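Local coordinates for putative sensory box/GGDEF family protein (Vibrio parahaemolyticus, PDB 3LID) that probably senses signals outside the cell through this tandem PDC-fold domain and relays them to a cytoplasmic part predicted to make c-di-GMP from GTP, at residues 10-15 / 240-245; 38-43 / 74-79; 67-72 / 91-96; 198-203 / 223-228. All coordinates share one frame; numbering follows the deposited sequence. Where two conformers were deposited one is given.

Contact 1: residues 10-15 / 240-245; sequences NNVENT and YSYSGE
Tyr-240 meets the helix 9-45 at Glu-13. The hydroxyl OH of Tyr-240 lies 3.7 Å from CG of Glu-13, so the phenol touches the aliphatic part of that side chain rather than its charge. The carboxylate and the ring are turned 37° apart. The Tyr-240 side chain also rests on Ala-16 and Leu-20, further along the same helix. Two residues on, Tyr-242 turns its ring to Val-12. Its CG is anti to the backbone N (chi1 175°), and the ring is presented broadside to Val-12. CG1 of Val-12 sits over the face, 4.1 Å from the centroid of the Tyr-242 ring and 22° off the normal, which makes a CH-pi contact. The other branch, CG2 of Val-12, reaches CZ of Tyr-242 at 4.1 Å. The tyrosine hydroxyl is tied off by a hydrogen bond with Asn-269. Gly-244 then folds the turn back, and N of Gly-244 lies 3.6 Å above the opposite face of the Tyr-242 ring. The ring is therefore flanked on both faces. Leu-247 of the partner strand fills in beside Val-12 and both tyrosines. This is helix-on-sheet packing of a PDC fold, where the long N-terminal helix lies against the second, six-stranded sheet.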
loop_
_atom_site.group_PDB
_atom_site.type_symbol
_atom_site.label_atom_id
_atom_site.label_comp_id
_atom_site.label_asym_id
_atom_site.label_seq_id
_atom_site.Cartn_x
_atom_site.Cartn_y
_atom_site.Cartn_z
ATOM N N ASN A 10 -18.866 29.978 -3.151
ATOM C CA ASN A 10 -19.681 28.973 -2.459
ATOM C C ASN A 10 -19.588 27.568 -3.020
ATOM O O ASN A 10 -19.661 26.588 -2.271
ATOM C CB ASN A 10 -21.145 29.398 -2.282
ATOM C CG ASN A 10 -21.364 30.100 -0.956
ATOM O OD1 ASN A 10 -20.644 31.051 -0.617
ATOM N ND2 ASN A 10 -22.329 29.612 -0.174
ATOM N N ASN A 11 -19.457 27.460 -4.329
ATOM C CA ASN A 11 -19.288 26.137 -4.916
ATOM C C ASN A 11 -17.926 25.495 -4.623
ATOM O O ASN A 11 -17.831 24.306 -4.341
ATOM C CB ASN A 11 -19.706 26.182 -6.389
ATOM C CG ASN A 11 -21.114 26.802 -6.551
ATOM O OD1 ASN A 11 -21.466 27.348 -7.600
ATOM N ND2 ASN A 11 -21.907 26.746 -5.474
ATOM N N VAL A 12 -16.878 26.304 -4.564
ATOM C CA VAL A 12 -15.606 25.813 -4.089
ATOM C C VAL A 12 -15.765 25.278 -2.690
ATOM O O VAL A 12 -15.311 24.171 -2.372
ATOM C CB VAL A 12 -14.530 26.888 -4.146
ATOM C CG1 VAL A 12 -13.224 26.405 -3.514
ATOM C CG2 VAL A 12 -14.332 27.316 -5.607
ATOM N N GLU A 13 -16.442 26.028 -1.837
ATOM C CA GLU A 13 -16.537 25.627 -0.462
ATOM C C GLU A 13 -17.382 24.374 -0.310
ATOM O O GLU A 13 -17.151 23.544 0.564
ATOM C CB GLU A 13 -17.147 26.757 0.390
ATOM C CG GLU A 13 -16.078 27.905 0.511
ATOM C CD GLU A 13 -16.583 29.146 1.225
ATOM O OE1 GLU A 13 -17.637 28.997 1.885
ATOM O OE2 GLU A 13 -15.913 30.227 1.107
ATOM N N ASN A 14 -18.421 24.297 -1.098
ATOM C CA ASN A 14 -19.363 23.172 -0.907
ATOM C C ASN A 14 -18.649 21.925 -1.409
ATOM O O ASN A 14 -18.820 20.866 -0.859
ATOM C CB ASN A 14 -20.615 23.387 -1.714
ATOM C CG ASN A 14 -21.558 24.437 -1.060
ATOM O OD1 ASN A 14 -21.590 24.588 0.170
ATOM N ND2 ASN A 14 -22.312 25.143 -1.883
ATOM N N THR A 15 -17.842 22.097 -2.440
ATOM C CA THR A 15 -17.099 20.923 -2.985
ATOM C C THR A 15 -16.068 20.497 -1.957
ATOM O O THR A 15 -15.846 19.287 -1.737
ATOM C CB THR A 15 -16.406 21.240 -4.292
ATOM O OG1 THR A 15 -17.402 21.497 -5.303
ATOM C CG2 THR A 15 -15.592 20.000 -4.801
ATOM N N TYR A 240 -8.805 22.238 3.820
ATOM C CA TYR A 240 -8.628 22.412 2.415
ATOM C C TYR A 240 -8.010 23.802 2.193
ATOM O O TYR A 240 -7.951 24.638 3.129
ATOM C CB TYR A 240 -9.945 22.318 1.710
ATOM C CG TYR A 240 -10.909 23.468 2.067
ATOM C CD1 TYR A 240 -10.921 24.667 1.329
ATOM C CD2 TYR A 240 -11.889 23.261 3.043
ATOM C CE1 TYR A 240 -11.868 25.725 1.708
ATOM C CE2 TYR A 240 -12.835 24.251 3.375
ATOM C CZ TYR A 240 -12.806 25.458 2.714
ATOM O OH TYR A 240 -13.834 26.359 3.069
ATOM N N SER A 241 -7.506 23.984 0.993
ATOM C CA SER A 241 -6.989 25.267 0.541
ATOM C C SER A 241 -7.333 25.490 -0.907
ATOM O O SER A 241 -7.404 24.575 -1.677
ATOM C CB SER A 241 -5.472 25.319 0.767
ATOM O OG SER A 241 -5.030 26.653 0.677
ATOM N N TYR A 242 -7.562 26.751 -1.314
ATOM C CA TYR A 242 -7.913 27.026 -2.687
ATOM C C TYR A 242 -7.035 28.192 -3.097
ATOM O O TYR A 242 -7.086 29.273 -2.431
ATOM C CB TYR A 242 -9.386 27.454 -2.779
ATOM C CG TYR A 242 -9.793 27.877 -4.180
ATOM C CD1 TYR A 242 -9.724 26.981 -5.244
ATOM C CD2 TYR A 242 -10.258 29.165 -4.439
ATOM C CE1 TYR A 242 -10.120 27.324 -6.504
ATOM C CE2 TYR A 242 -10.657 29.545 -5.740
ATOM C CZ TYR A 242 -10.572 28.638 -6.756
ATOM O OH TYR A 242 -10.913 28.970 -8.055
ATOM N N SER A 243 -6.213 27.958 -4.117
ATOM C CA SER A 243 -5.164 28.867 -4.596
ATOM C C SER A 243 -5.660 29.776 -5.734
ATOM O O SER A 243 -4.862 30.461 -6.320
ATOM C CB SER A 243 -3.995 28.018 -5.188
ATOM O OG SER A 243 -4.448 27.339 -6.377
ATOM N N GLY A 244 -6.925 29.716 -6.115
ATOM C CA GLY A 244 -7.374 30.453 -7.303
ATOM C C GLY A 244 -7.436 29.596 -8.558
ATOM O O GLY A 244 -8.126 29.927 -9.522
ATOM N N GLU A 245 -6.712 28.479 -8.559
ATOM C CA GLU A 245 -6.658 27.598 -9.723
ATOM C C GLU A 245 -6.932 26.097 -9.423
ATOM O O GLU A 245 -7.404 25.331 -10.292
ATOM C CB GLU A 245 -5.287 27.724 -10.328
ATOM C CG GLU A 245 -5.069 29.130 -10.897
ATOM C CD GLU A 245 -4.174 29.108 -12.111
ATOM O OE1 GLU A 245 -2.955 28.852 -11.933
ATOM O OE2 GLU A 245 -4.685 29.339 -13.243
#

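Contact 2: residues 38-43 / 74-79; sequences ETISDL and RNQKLY
Ile-40 spreads its two branches over two partners, Gln-76 and Tyr-79, and its first torsion sets which branch goes where. CG2 is anti to the backbone N, while CG1 is anti to the carbonyl carbon (chi1 -76°). Gln-76 bends back at its second torsion (chi2 -67°), which brings the end of its chain round to the isoleucine. The two side chains approach from opposite directions. CG1 of Ile-40 lies 3.8 Å from CD of Gln-76, and CD1 of Ile-40 lies 4.0 Å from the same carbon. The amide thus rests on the ethyl arm of Ile-40. CG2 turns instead to the phenol. CG2 of Ile-40 is 3.7 Å from OH and 4.0 Å from CE2 of Tyr-79, and it reaches the ring obliquely. CB of Ile-40 also comes within 3.8 Å of the Tyr-79 hydroxyl OH. Ser-41 stands a little further off, with OG of Ser-41 4.3 Å from OH of Tyr-79. That serine hydroxyl has its own partner, a hydrogen bond to the carbonyl of Ile-37 one turn back. Leu-78 CD1 covers a face of the Tyr-79 ring, 3.3 Å above its plane and over its centre. Leu-170 and Val-172 of strand 163-173 also touch this tyrosine. The helix 59-76 ends at Gln-76, and Lys-77 takes a positive phi of 71° as the chain swings into strand 79-86. The arrangement is a helix-to-strand junction of the first PDC domain, docked on the long helix 9-45.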
loop_
_atom_site.group_PDB
_atom_site.type_symbol
_atom_site.label_atom_id
_atom_site.label_comp_id
_atom_site.label_asym_id
_atom_site.label_seq_id
_atom_site.Cartn_x
_atom_site.Cartn_y
_atom_site.Cartn_z
ATOM N N GLU A 38 -3.226 -6.705 9.941
ATOM C CA GLU A 38 -2.721 -7.117 11.278
ATOM C C GLU A 38 -3.221 -8.468 11.714
ATOM O O GLU A 38 -2.441 -9.274 12.209
ATOM C CB GLU A 38 -3.000 -6.067 12.329
ATOM C CG GLU A 38 -2.264 -4.727 12.009
ATOM C CD GLU A 38 -2.711 -3.578 12.903
ATOM O OE1 GLU A 38 -3.849 -3.599 13.435
ATOM O OE2 GLU A 38 -1.926 -2.586 13.011
ATOM N N THR A 39 -4.501 -8.731 11.502
ATOM C CA THR A 39 -5.053 -10.004 11.910
ATOM C C THR A 39 -4.504 -11.171 11.121
ATOM O O THR A 39 -4.144 -12.267 11.717
ATOM C CB THR A 39 -6.595 -9.947 11.843
ATOM O OG1 THR A 39 -7.022 -8.815 12.641
ATOM C CG2 THR A 39 -7.178 -11.294 12.346
ATOM N N ILE A 40 -4.474 -11.018 9.797
ATOM C CA ILE A 40 -4.081 -12.105 8.924
ATOM C C ILE A 40 -2.569 -12.315 9.148
ATOM O O ILE A 40 -2.104 -13.493 9.105
ATOM C CB ILE A 40 -4.388 -11.744 7.457
ATOM C CG1 ILE A 40 -5.858 -11.851 7.156
ATOM C CG2 ILE A 40 -3.673 -12.661 6.475
ATOM C CD1 ILE A 40 -6.402 -13.347 7.201
ATOM N N SER A 41 -1.799 -11.240 9.337
ATOM C CA SER A 41 -0.302 -11.465 9.482
ATOM C C SER A 41 -0.054 -12.303 10.749
ATOM O O SER A 41 0.823 -13.239 10.756
ATOM C CB SER A 41 0.422 -10.135 9.647
ATOM O OG SER A 41 0.223 -9.428 8.433
ATOM N N ASP A 42 -0.767 -11.964 11.816
ATOM C CA ASP A 42 -0.646 -12.741 13.066
ATOM C C ASP A 42 -1.055 -14.212 12.854
ATOM O O ASP A 42 -0.370 -15.138 13.346
ATOM C CB ASP A 42 -1.493 -12.090 14.139
ATOM C CG ASP A 42 -1.557 -12.937 15.436
ATOM O OD1 ASP A 42 -0.543 -12.994 16.126
ATOM O OD2 ASP A 42 -2.612 -13.548 15.718
ATOM N N LEU A 43 -2.156 -14.471 12.118
ATOM C CA LEU A 43 -2.598 -15.861 11.875
ATOM C C LEU A 43 -1.553 -16.557 11.020
ATOM O O LEU A 43 -1.210 -17.724 11.309
ATOM C CB LEU A 43 -3.931 -15.897 11.140
ATOM C CG LEU A 43 -5.118 -15.592 12.117
ATOM C CD1 LEU A 43 -6.337 -15.233 11.320
ATOM C CD2 LEU A 43 -5.412 -16.847 12.956
ATOM N N ARG A 74 -5.492 -15.745 -2.646
ATOM C CA ARG A 74 -6.728 -15.624 -3.462
ATOM C C ARG A 74 -7.898 -15.034 -2.642
ATOM O O ARG A 74 -8.750 -14.276 -3.192
ATOM C CB ARG A 74 -7.144 -16.980 -4.076
ATOM C CG ARG A 74 -6.101 -17.485 -5.153
ATOM C CD ARG A 74 -6.681 -18.710 -5.915
ATOM N NE ARG A 74 -6.769 -19.845 -4.997
ATOM C CZ ARG A 74 -5.814 -20.770 -4.872
ATOM N NH1 ARG A 74 -4.735 -20.751 -5.662
ATOM N NH2 ARG A 74 -5.989 -21.752 -4.004
ATOM N N ASN A 75 -7.979 -15.396 -1.359
ATOM C CA ASN A 75 -9.045 -14.920 -0.475
ATOM C C ASN A 75 -8.865 -13.447 -0.073
ATOM O O ASN A 75 -9.852 -12.655 -0.129
ATOM C CB ASN A 75 -9.048 -15.765 0.785
ATOM C CG ASN A 75 -10.082 -15.295 1.819
ATOM O OD1 ASN A 75 -9.848 -14.413 2.616
ATOM N ND2 ASN A 75 -11.190 -15.973 1.842
ATOM N N GLN A 76 -7.621 -13.034 0.192
ATOM C CA GLN A 76 -7.370 -11.679 0.703
ATOM C C GLN A 76 -7.116 -10.619 -0.396
ATOM O O GLN A 76 -7.358 -9.443 -0.134
ATOM C CB GLN A 76 -6.188 -11.702 1.697
ATOM C CG GLN A 76 -6.562 -12.410 2.983
ATOM C CD GLN A 76 -7.619 -11.611 3.754
ATOM O OE1 GLN A 76 -8.785 -12.046 3.898
ATOM N NE2 GLN A 76 -7.269 -10.459 4.144
ATOM N N LYS A 77 -6.514 -11.038 -1.513
ATOM C CA LYS A 77 -6.255 -10.270 -2.765
ATOM C C LYS A 77 -5.172 -9.163 -2.628
ATOM O O LYS A 77 -4.561 -8.810 -3.647
ATOM C CB LYS A 77 -7.532 -9.647 -3.366
ATOM C CG LYS A 77 -8.565 -10.753 -3.560
ATOM C CD LYS A 77 -9.847 -10.096 -4.114
ATOM C CE LYS A 77 -10.991 -11.043 -3.988
ATOM N NZ LYS A 77 -10.903 -12.010 -5.052
ATOM N N LEU A 78 -4.947 -8.648 -1.418
ATOM C CA LEU A 78 -4.083 -7.504 -1.284
ATOM C C LEU A 78 -2.596 -7.850 -1.098
ATOM O O LEU A 78 -1.767 -6.927 -1.025
ATOM C CB LEU A 78 -4.516 -6.578 -0.111
ATOM C CG LEU A 78 -4.668 -7.275 1.258
ATOM C CD1 LEU A 78 -3.345 -7.257 1.881
ATOM C CD2 LEU A 78 -5.663 -6.463 2.181
ATOM N N TYR A 79 -2.296 -9.134 -1.026
ATOM C CA TYR A 79 -0.853 -9.566 -0.986
ATOM C C TYR A 79 -0.354 -9.967 -2.354
ATOM O O TYR A 79 -0.931 -10.856 -2.974
ATOM C CB TYR A 79 -0.633 -10.724 -0.005
ATOM C CG TYR A 79 -1.124 -10.401 1.363
ATOM C CD1 TYR A 79 -0.408 -9.544 2.182
ATOM C CD2 TYR A 79 -2.369 -10.910 1.833
ATOM C CE1 TYR A 79 -0.858 -9.207 3.455
ATOM C CE2 TYR A 79 -2.809 -10.584 3.115
ATOM C CZ TYR A 79 -2.086 -9.689 3.883
ATOM O OH TYR A 79 -2.529 -9.351 5.144
#

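Contact 3: residues 67-72 / 91-96; sequences NMWSSV and EKVRIK
Helix 59-76 packs here on strand 91-98 of the seven-stranded sheet, with Trp-69 making most of the contact from the helix. CB of Trp-69 lies 3.6 Å from CG1 of Ile-95, which sits at the edge of the indole near its plane. The six-membered ring goes on to Val-93. There CZ3 of Trp-69 is 3.6 Å from CG1 of Val-93, and CE3 of Trp-69 is 3.8 Å from the same methyl. The valine puts this methyl anti to its backbone N (chi1 -173°), which brings it to the indole obliquely. The helix and strand segments run in roughly the same direction, 30° apart, with axes 8.5 Å from each other at closest. This is the helix-on-sheet layer of the first PDC domain. Lys-92 and Val-93 form a classic beta bulge opposite Phe-84, and the strand turns a corner at Lys-92. Ile-82 and Phe-84 of the neighbouring strand 79-86 also touch Trp-69. Ser-70 adds a smaller contact. OG of Ser-70 is 3.8 Å from CD1 of Ile-95 and 4.0 Å from CG2 of Ile-95. The serine oxygen can lie against these methyls without losing its polar partner, because it is hydrogen-bonded to the backbone carbonyl of Glu-66.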
loop_
_atom_site.group_PDB
_atom_site.type_symbol
_atom_site.label_atom_id
_atom_site.label_comp_id
_atom_site.label_asym_id
_atom_site.label_seq_id
_atom_site.Cartn_x
_atom_site.Cartn_y
_atom_site.Cartn_z
ATOM N N ASN A 67 0.082 -24.428 -0.711
ATOM C CA ASN A 67 -1.354 -24.461 -1.053
ATOM C C ASN A 67 -2.139 -23.569 -0.122
ATOM O O ASN A 67 -3.082 -22.896 -0.567
ATOM C CB ASN A 67 -1.872 -25.922 -1.024
ATOM C CG ASN A 67 -1.328 -26.712 -2.201
ATOM O OD1 ASN A 67 -0.797 -26.129 -3.106
ATOM N ND2 ASN A 67 -1.400 -28.036 -2.156
ATOM N N MET A 68 -1.784 -23.571 1.177
ATOM C CA MET A 68 -2.469 -22.730 2.122
ATOM C C MET A 68 -2.234 -21.250 1.789
ATOM O O MET A 68 -3.211 -20.429 1.718
ATOM C CB MET A 68 -1.963 -23.050 3.537
ATOM C CG MET A 68 -2.743 -22.429 4.680
ATOM S SD MET A 68 -2.220 -20.797 5.181
ATOM C CE MET A 68 -0.686 -21.100 6.191
ATOM N N TRP A 69 -0.962 -20.873 1.594
ATOM C CA TRP A 69 -0.681 -19.467 1.297
ATOM C C TRP A 69 -1.332 -19.039 -0.027
ATOM O O TRP A 69 -1.744 -17.899 -0.133
ATOM C CB TRP A 69 0.832 -19.258 1.248
ATOM C CG TRP A 69 1.407 -19.186 2.595
ATOM C CD1 TRP A 69 0.779 -19.397 3.809
ATOM C CD2 TRP A 69 2.788 -18.928 2.913
ATOM N NE1 TRP A 69 1.681 -19.224 4.837
ATOM C CE2 TRP A 69 2.894 -18.892 4.306
ATOM C CE3 TRP A 69 3.901 -18.641 2.134
ATOM C CZ2 TRP A 69 4.121 -18.663 4.968
ATOM C CZ3 TRP A 69 5.118 -18.364 2.759
ATOM C CH2 TRP A 69 5.209 -18.395 4.173
ATOM N N SER A 70 -1.375 -19.904 -1.040
ATOM C CA SER A 70 -2.012 -19.563 -2.280
ATOM C C SER A 70 -3.498 -19.302 -1.990
ATOM O O SER A 70 -4.064 -18.354 -2.603
ATOM C CB SER A 70 -1.866 -20.718 -3.270
ATOM O OG SER A 70 -0.484 -20.873 -3.635
ATOM N N SER A 71 -4.131 -20.165 -1.182
ATOM C CA SER A 71 -5.557 -19.940 -0.818
ATOM C C SER A 71 -5.755 -18.631 -0.107
ATOM O O SER A 71 -6.762 -17.920 -0.331
ATOM C CB SER A 71 -6.064 -21.114 0.053
ATOM O OG SER A 71 -6.066 -22.325 -0.722
ATOM N N VAL A 72 -4.851 -18.318 0.822
ATOM C CA VAL A 72 -4.984 -17.061 1.589
ATOM C C VAL A 72 -4.825 -15.873 0.578
ATOM O O VAL A 72 -5.559 -14.856 0.705
ATOM C CB VAL A 72 -3.912 -16.949 2.729
ATOM C CG1 VAL A 72 -3.906 -15.529 3.304
ATOM C CG2 VAL A 72 -4.243 -17.976 3.801
ATOM N N GLU A 91 15.178 -16.581 0.121
ATOM C CA GLU A 91 13.767 -17.010 0.008
ATOM C C GLU A 91 13.697 -18.539 -0.006
ATOM O O GLU A 91 14.437 -19.189 -0.791
ATOM C CB GLU A 91 13.201 -16.506 -1.295
ATOM C CG GLU A 91 13.124 -14.917 -1.332
ATOM C CD GLU A 91 12.745 -14.387 -2.679
ATOM O OE1 GLU A 91 13.169 -14.996 -3.702
ATOM O OE2 GLU A 91 11.991 -13.321 -2.727
ATOM N N LYS A 92 12.822 -19.097 0.801
ATOM C CA LYS A 92 12.660 -20.574 0.878
ATOM C C LYS A 92 11.236 -20.924 0.388
ATOM O O LYS A 92 11.017 -22.020 -0.229
ATOM C CB LYS A 92 12.794 -21.064 2.294
ATOM C CG LYS A 92 14.181 -20.747 2.945
ATOM C CD LYS A 92 15.279 -21.463 2.234
ATOM C CE LYS A 92 14.966 -22.929 2.243
ATOM N NZ LYS A 92 16.221 -23.648 2.069
ATOM N N VAL A 93 10.276 -20.013 0.643
ATOM C CA VAL A 93 8.878 -20.282 0.245
ATOM C C VAL A 93 8.413 -18.990 -0.370
ATOM O O VAL A 93 8.616 -17.921 0.222
ATOM C CB VAL A 93 7.937 -20.590 1.405
ATOM C CG1 VAL A 93 6.585 -21.016 0.822
ATOM C CG2 VAL A 93 8.485 -21.805 2.250
ATOM N N ARG A 94 7.885 -19.061 -1.590
ATOM C CA ARG A 94 7.485 -17.804 -2.232
ATOM C C ARG A 94 6.193 -18.027 -3.034
ATOM O O ARG A 94 6.201 -18.737 -4.059
ATOM C CB ARG A 94 8.600 -17.394 -3.207
ATOM C CG ARG A 94 8.282 -16.124 -3.989
ATOM C CD ARG A 94 9.542 -15.579 -4.677
ATOM N NE ARG A 94 9.221 -14.327 -5.343
ATOM C CZ ARG A 94 9.614 -13.984 -6.582
ATOM N NH1 ARG A 94 10.380 -14.785 -7.354
ATOM N NH2 ARG A 94 9.202 -12.793 -7.068
ATOM N N ILE A 95 5.105 -17.444 -2.536
ATOM C CA ILE A 95 3.829 -17.517 -3.280
ATOM C C ILE A 95 3.683 -16.150 -3.880
ATOM O O ILE A 95 3.884 -15.154 -3.204
ATOM C CB ILE A 95 2.692 -17.833 -2.276
ATOM C CG1 ILE A 95 2.774 -19.319 -1.772
ATOM C CG2 ILE A 95 1.305 -17.449 -2.810
ATOM C CD1 ILE A 95 3.105 -20.318 -2.689
ATOM N N LYS A 96 3.275 -16.136 -5.143
ATOM C CA LYS A 96 3.021 -14.861 -5.874
ATOM C C LYS A 96 1.549 -14.873 -6.251
ATOM O O LYS A 96 0.989 -15.943 -6.553
ATOM C CB LYS A 96 3.873 -14.728 -7.157
ATOM C CG LYS A 96 5.369 -14.749 -6.779
ATOM C CD LYS A 96 6.152 -14.747 -8.024
ATOM C CE LYS A 96 6.044 -13.281 -8.641
ATOM N NZ LYS A 96 7.043 -13.068 -9.784
#

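Contact 4: residues 198-203 / 223-228; sequences GFYIAS and SNMYPD
Met-225 reaches from the short helix 222-225 to Tyr-200 and makes a Met-aromatic contact with it. Both belong to the second PDC domain, where Tyr-200 lies on a short strand that pairs with strand 189-195. The methionine can be followed outward from CB. CB of Met-225 lies 3.8 Å above one face of the Tyr-226 ring, offset toward its rim. CG is anti to the carbonyl carbon, and the chain stays extended at the next torsion (chi2 157°), which carries SD out toward the tyrosine. SD of Met-225 arrives 3.6 Å from CE2 of Tyr-200. The sulfur SD of Met-225 is 4.9 Å from the centroid of the Tyr-200 ring and 69° off its normal, so the approach is oblique. The last torsion then bends the chain (chi3 76°) and swings CE round to the phenol end. CE of Met-225 lies 4.0 Å from CZ of Tyr-200. The thioether thus touches CE2, CZ and OH of Tyr-200. The tyrosine ring also has a cation-pi partner in Arg-208. Tyr-226 is the first residue past the helix, and its hydroxyl is hydrogen-bonded to Asp-266. At the other end of the contact, Gly-198 is backbone hydrogen-bonded to Phe-222, the residue just before Ser-223. OH of Tyr-200 sits at the edge of the Tyr-226 ring, 4.3 Å from CE2 of Tyr-226. The same OH of Tyr-200 is just 3.4 Å from CE of Met-225, the closest approach between the two segments.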
loop_
_atom_site.group_PDB
_atom_site.type_symbol
_atom_site.label_atom_id
_atom_site.label_comp_id
_atom_site.label_asym_id
_atom_site.label_seq_id
_atom_site.Cartn_x
_atom_site.Cartn_y
_atom_site.Cartn_z
ATOM N N GLY A 198 6.537 13.950 0.183
ATOM C CA GLY A 198 5.959 14.807 -0.858
ATOM C C GLY A 198 5.705 14.199 -2.228
ATOM O O GLY A 198 5.014 14.739 -3.051
ATOM N N PHE A 199 6.228 12.967 -2.455
ATOM C CA PHE A 199 6.049 12.371 -3.738
ATOM C C PHE A 199 4.797 11.501 -3.780
ATOM O O PHE A 199 4.348 11.009 -2.729
ATOM C CB PHE A 199 7.299 11.493 -4.062
ATOM C CG PHE A 199 8.532 12.336 -4.359
ATOM C CD1 PHE A 199 8.613 12.978 -5.587
ATOM C CD2 PHE A 199 9.529 12.419 -3.440
ATOM C CE1 PHE A 199 9.781 13.770 -5.856
ATOM C CE2 PHE A 199 10.716 13.232 -3.710
ATOM C CZ PHE A 199 10.742 13.856 -4.947
ATOM N N TYR A 200 4.287 11.293 -4.967
ATOM C CA TYR A 200 3.017 10.589 -5.175
ATOM C C TYR A 200 3.208 9.096 -5.329
ATOM O O TYR A 200 4.112 8.660 -6.098
ATOM C CB TYR A 200 2.372 11.071 -6.436
ATOM C CG TYR A 200 1.757 12.475 -6.293
ATOM C CD1 TYR A 200 0.391 12.634 -6.240
ATOM C CD2 TYR A 200 2.584 13.625 -6.337
ATOM C CE1 TYR A 200 -0.215 13.925 -6.132
ATOM C CE2 TYR A 200 1.987 14.917 -6.212
ATOM C CZ TYR A 200 0.619 15.029 -6.153
ATOM O OH TYR A 200 0.058 16.318 -6.094
ATOM N N ILE A 201 2.366 8.312 -4.642
ATOM C CA ILE A 201 2.401 6.843 -4.884
ATOM C C ILE A 201 1.076 6.351 -5.421
ATOM O O ILE A 201 0.919 5.140 -5.717
ATOM C CB ILE A 201 2.792 6.069 -3.635
ATOM C CG1 ILE A 201 1.870 6.386 -2.449
ATOM C CG2 ILE A 201 4.247 6.336 -3.254
ATOM C CD1 ILE A 201 2.126 5.406 -1.301
ATOM N N ALA A 202 0.071 7.222 -5.562
ATOM C CA ALA A 202 -1.108 6.826 -6.279
ATOM C C ALA A 202 -1.785 8.054 -6.827
ATOM O O ALA A 202 -1.882 9.076 -6.131
ATOM C CB ALA A 202 -2.093 6.062 -5.324
ATOM N N SER A 203 -2.305 7.925 -8.052
ATOM C CA SER A 203 -2.940 9.047 -8.718
ATOM C C SER A 203 -3.691 8.556 -9.959
ATOM O O SER A 203 -3.238 7.585 -10.588
ATOM C CB SER A 203 -1.872 10.092 -9.087
ATOM O OG SER A 203 -2.462 11.167 -9.783
ATOM N N SER A 223 5.258 19.432 -2.470
ATOM C CA SER A 223 5.863 20.652 -1.898
ATOM C C SER A 223 6.375 21.607 -2.982
ATOM O O SER A 223 6.506 22.808 -2.735
ATOM C CB SER A 223 6.947 20.333 -0.920
ATOM O OG SER A 223 8.133 19.897 -1.601
ATOM N N ASN A 224 6.697 21.077 -4.151
ATOM C CA ASN A 224 7.130 21.905 -5.284
ATOM C C ASN A 224 5.916 22.395 -6.016
ATOM O O ASN A 224 5.868 23.532 -6.498
ATOM C CB ASN A 224 7.963 21.008 -6.220
ATOM C CG ASN A 224 8.523 21.743 -7.394
ATOM O OD1 ASN A 224 9.231 22.762 -7.220
ATOM N ND2 ASN A 224 8.304 21.197 -8.608
ATOM N N MET A 225 4.903 21.542 -6.144
ATOM C CA MET A 225 3.691 21.878 -6.867
ATOM C C MET A 225 2.786 22.938 -6.160
ATOM O O MET A 225 2.244 23.846 -6.816
ATOM C CB MET A 225 2.902 20.598 -7.151
ATOM C CG MET A 225 3.624 19.695 -8.201
ATOM S SD MET A 225 2.990 17.986 -7.907
ATOM C CE MET A 225 1.432 18.056 -8.613
ATOM N N TYR A 226 2.672 22.808 -4.850
ATOM C CA TYR A 226 1.785 23.600 -3.996
ATOM C C TYR A 226 2.507 24.008 -2.741
ATOM O O TYR A 226 2.152 23.633 -1.618
ATOM C CB TYR A 226 0.500 22.811 -3.651
ATOM C CG TYR A 226 -0.241 22.285 -4.844
ATOM C CD1 TYR A 226 -0.874 23.150 -5.762
ATOM C CD2 TYR A 226 -0.315 20.937 -5.093
ATOM C CE1 TYR A 226 -1.584 22.676 -6.853
ATOM C CE2 TYR A 226 -1.070 20.463 -6.169
ATOM C CZ TYR A 226 -1.698 21.353 -7.060
ATOM O OH TYR A 226 -2.436 20.899 -8.154
ATOM N N PRO A 227 3.503 24.876 -2.873
ATOM C CA PRO A 227 4.364 25.204 -1.744
ATOM C C PRO A 227 3.640 25.828 -0.547
ATOM O O PRO A 227 4.038 25.610 0.583
ATOM C CB PRO A 227 5.392 26.198 -2.340
ATOM C CG PRO A 227 4.951 26.435 -3.748
ATOM C CD PRO A 227 3.898 25.492 -4.154
ATOM N N ASP A 228 2.559 26.562 -0.813
ATOM C CA ASP A 228 1.827 27.182 0.279
ATOM C C ASP A 228 0.783 26.311 0.847
ATOM O O ASP A 228 0.286 26.627 1.912
ATOM C CB ASP A 228 1.207 28.491 -0.196
ATOM C CG ASP A 228 2.272 29.446 -0.492
ATOM O OD1 ASP A 228 3.095 29.606 0.444
ATOM O OD2 ASP A 228 2.387 29.898 -1.653
#

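Contact 3 is the buried one, with all four touching residues buried, while the other three are partly buried. Contacts 2 and 3 share helix 59-76 and touch through Ile-40 CG2 and Val-72 CG1, 4.3 Å apart. Contacts 1 and 2 both use helix 9-45 but lie about 39 Å apart between centres, so this one helix serves both domains. Contacts 1 and 4 reach the same six-stranded sheet. The chemistry follows the place. Contact 3 is aliphatic against indole, and contact 2 mixes an amide and a phenol with isoleucine. Contacts 1 and 4 rest on tyrosines, met by valine and the aliphatic part of a glutamate in contact 1, and by a thioether in contact 4.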